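PDB 2PY5: DNA polymerase from Bacillus phage phi29, which copies the viral genome by protein-primed, strand-displacing DNA synthesis with high processivity and fidelity, and proofreads with a 3'-5' exonuclease. Local coordinates for residues Phe13-Lys18 against Leu63-Ala68. The protein carries 2 engineered substitutions. Residues are numbered along the deposited sequence; the frame is centred on the assembly and turned at random.
Sequences FETTTK and LKFAGA. Engineered in segment 63-68: Ala66 (natural residue Asp). With nucleotides of chain A; nucleotides of chain B.
Phe13 and Thr15, on the same face of strand 8-15, meet Ala66 and Phe65 in the first turns of helix 63-76, in the RNase H-like fold of the 3'-5' exonuclease domain of this B-family polymerase. Strand 8-15 lies inside the mixed sheet beside strand 57-60, which leads into the helix. The two backbones come nearest at Phe13 and Ala66, whose CA atoms are 6.5 Å apart. Here the methyl of Ala66, engineered in place of an aspartate at a position essential for exonucleolysis, touches the CD1-CE1 side of the phenyl ring obliquely, beyond its rim, with CB 3.8 Å from Phe13 CD1. The carbonyl oxygen Ala66 O faces the edge of that ring in its plane, 3.8 Å from CE1. Phe47, Phe60, Phe69 and Ile70 also touch Phe13, which thus joins strand and helix in an apolar core.

Two residues along the strand, the hydroxyl of Thr15 meets the rim of the Phe65 ring, OG1 lying in its plane 3.4 Å from CZ. With CG anti to the backbone N (chi1 -177°), Phe65 extends its ring from the helix toward the strand and against the sugars of the DNA. The sugar of DT6 of chain A rests over one face, its C2' offset toward the rim, while O4' of DT7 of chain A approaches CZ obliquely. Phe65 is needed for single-stranded DNA binding and exonucleolysis, and Thr15 helps to stabilise the frayed primer terminus; where they meet, Phe65 borders the last two sugars of the DNA and Thr15 the last one. Two bonds grip the 3' hydroxyl of DT7 of chain A: its O3' donates to Glu14 OE1 at 2.7 Å, and the backbone N of Thr15 donates to O3' at 3.0 Å with an N-H...O angle of 162°.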
# COMPACT_ATOMS: atom_id res chain seq x y z
N PHE F 13 14.97 17.36 -1.88
CA PHE F 13 15.19 18.57 -1.08
C PHE F 13 15.49 18.21 0.37
O PHE F 13 14.98 17.22 0.90
CB PHE F 13 13.92 19.42 -1.01
CG PHE F 13 13.46 20.02 -2.33
CD1 PHE F 13 12.11 20.23 -2.52
CD2 PHE F 13 14.34 20.41 -3.32
CE1 PHE F 13 11.63 20.82 -3.66
CE2 PHE F 13 13.88 20.99 -4.48
CZ PHE F 13 12.50 21.19 -4.65
N GLU F 14 16.32 19.03 1.01
CA GLU F 14 16.38 19.07 2.48
C GLU F 14 15.75 20.39 2.88
O GLU F 14 15.95 21.42 2.23
CB GLU F 14 17.81 18.96 3.01
CG GLU F 14 18.59 17.75 2.50
CD GLU F 14 18.02 16.40 2.94
OE1 GLU F 14 17.21 16.33 3.90
OE2 GLU F 14 18.41 15.39 2.32
N THR F 15 14.98 20.36 3.97
CA THR F 15 14.13 21.49 4.31
C THR F 15 14.25 21.85 5.80
O THR F 15 14.59 21.02 6.62
CB THR F 15 12.66 21.18 3.96
OG1 THR F 15 12.24 20.05 4.74
CG2 THR F 15 12.50 20.84 2.48
N THR F 16 13.99 23.11 6.12
CA THR F 16 13.96 23.54 7.50
C THR F 16 12.68 23.08 8.17
O THR F 16 11.69 22.76 7.49
CB THR F 16 14.12 25.05 7.62
OG1 THR F 16 13.02 25.71 7.00
CG2 THR F 16 15.41 25.50 6.95
N THR F 17 12.68 23.05 9.50
CA THR F 17 11.65 22.34 10.25
C THR F 17 10.93 23.23 11.25
O THR F 17 10.35 22.75 12.21
CB THR F 17 12.26 21.11 10.94
OG1 THR F 17 13.15 21.51 11.98
CG2 THR F 17 13.02 20.25 9.90
N LYS F 18 10.92 24.53 10.97
CA LYS F 18 10.24 25.53 11.80
C LYS F 18 8.97 25.98 11.10
O LYS F 18 9.01 26.42 9.96
CB LYS F 18 11.14 26.73 11.99
CG LYS F 18 12.49 26.45 12.61
CD LYS F 18 13.38 27.67 12.45
CE LYS F 18 14.67 27.56 13.22
NZ LYS F 18 15.45 28.84 13.17
N LEU F 63 6.56 12.64 -3.34
CA LEU F 63 6.22 13.92 -3.92
C LEU F 63 5.27 14.77 -3.07
O LEU F 63 5.31 15.99 -3.15
CB LEU F 63 5.66 13.69 -5.33
CG LEU F 63 5.31 14.94 -6.13
CD1 LEU F 63 6.53 15.77 -6.44
CD2 LEU F 63 4.52 14.59 -7.40
N LYS F 64 4.43 14.11 -2.28
CA LYS F 64 3.50 14.79 -1.35
C LYS F 64 4.25 15.75 -0.42
O LYS F 64 3.67 16.72 0.07
CB LYS F 64 2.78 13.73 -0.53
CG LYS F 64 1.69 14.22 0.34
CD LYS F 64 0.88 13.04 0.82
CE LYS F 64 -0.24 13.45 1.76
NZ LYS F 64 -1.21 14.40 1.13
N PHE F 65 5.53 15.45 -0.17
CA PHE F 65 6.37 16.31 0.67
C PHE F 65 7.07 17.38 -0.18
O PHE F 65 6.74 18.55 -0.09
CB PHE F 65 7.38 15.47 1.46
CG PHE F 65 8.22 16.29 2.40
CD1 PHE F 65 7.70 16.71 3.61
CD2 PHE F 65 9.49 16.66 2.03
CE1 PHE F 65 8.47 17.51 4.47
CE2 PHE F 65 10.27 17.46 2.90
CZ PHE F 65 9.75 17.86 4.09
N ALA F 66 8.01 16.99 -1.04
CA ALA F 66 8.75 17.97 -1.85
C ALA F 66 7.82 18.84 -2.69
O ALA F 66 8.05 20.03 -2.86
CB ALA F 66 9.76 17.26 -2.77
N GLY F 67 6.76 18.23 -3.22
CA GLY F 67 5.77 18.91 -4.03
C GLY F 67 5.18 20.14 -3.39
O GLY F 67 4.87 21.11 -4.09
N ALA F 68 4.99 20.11 -2.08
CA ALA F 68 4.47 21.29 -1.36
C ALA F 68 5.39 22.49 -1.54
O ALA F 68 4.91 23.61 -1.75
CB ALA F 68 4.30 20.98 0.11
P DT A 7 13.97 12.94 3.83
OP1 DT A 7 15.13 13.06 2.94
OP2 DT A 7 13.95 11.93 4.90
O5' DT A 7 13.68 14.33 4.56
C5' DT A 7 13.49 15.53 3.83
C4' DT A 7 13.27 16.66 4.82
O4' DT A 7 12.12 16.36 5.63
C3' DT A 7 14.39 16.89 5.83
O3' DT A 7 15.43 17.74 5.32
C2' DT A 7 13.63 17.60 6.94
C1' DT A 7 12.27 16.90 6.93
N1 DT A 7 12.13 15.81 7.95
C2 DT A 7 11.73 16.17 9.21
O2 DT A 7 11.51 17.33 9.54
N3 DT A 7 11.60 15.14 10.10
C4 DT A 7 11.82 13.80 9.85
O4 DT A 7 11.67 12.95 10.73
C5 DT A 7 12.23 13.48 8.50
C7 DT A 7 12.48 12.05 8.12
C6 DT A 7 12.36 14.48 7.62
P DT A 6 11.16 7.97 2.92
OP1 DT A 6 12.14 7.70 1.87
OP2 DT A 6 11.41 7.57 4.31
O5' DT A 6 10.95 9.56 3.03
C5' DT A 6 10.96 10.37 1.87
C4' DT A 6 10.58 11.77 2.29
O4' DT A 6 9.25 11.79 2.84
C3' DT A 6 11.46 12.32 3.40
O3' DT A 6 12.67 12.86 2.88
C2' DT A 6 10.55 13.36 4.04
C1' DT A 6 9.14 12.84 3.79
N1 DT A 6 8.47 12.25 4.99
C2 DT A 6 7.17 12.59 5.23
O2 DT A 6 6.52 13.34 4.52
N3 DT A 6 6.64 12.02 6.36
C4 DT A 6 7.27 11.14 7.23
O4 DT A 6 6.68 10.68 8.20
C5 DT A 6 8.63 10.80 6.89
C7 DT A 6 9.41 9.87 7.75
C6 DT A 6 9.17 11.37 5.80
P DT B 5 -8.93 16.69 2.88
OP1 DT B 5 -10.02 16.19 3.76
OP2 DT B 5 -9.24 17.27 1.55
O5' DT B 5 -8.13 17.84 3.66
C5' DT B 5 -7.72 17.64 5.01
C4' DT B 5 -6.55 18.54 5.34
O4' DT B 5 -5.36 18.08 4.66
C3' DT B 5 -6.70 20.00 4.94
O3' DT B 5 -6.07 20.81 5.92
C2' DT B 5 -5.98 20.08 3.59
C1' DT B 5 -4.84 19.11 3.83
N1 DT B 5 -4.31 18.40 2.63
C2 DT B 5 -2.95 18.37 2.41
O2 DT B 5 -2.08 18.88 3.12
N3 DT B 5 -2.62 17.65 1.28
C4 DT B 5 -3.47 17.01 0.39
O4 DT B 5 -3.03 16.39 -0.57
C5 DT B 5 -4.87 17.08 0.70
C7 DT B 5 -5.89 16.43 -0.18
C6 DT B 5 -5.23 17.77 1.80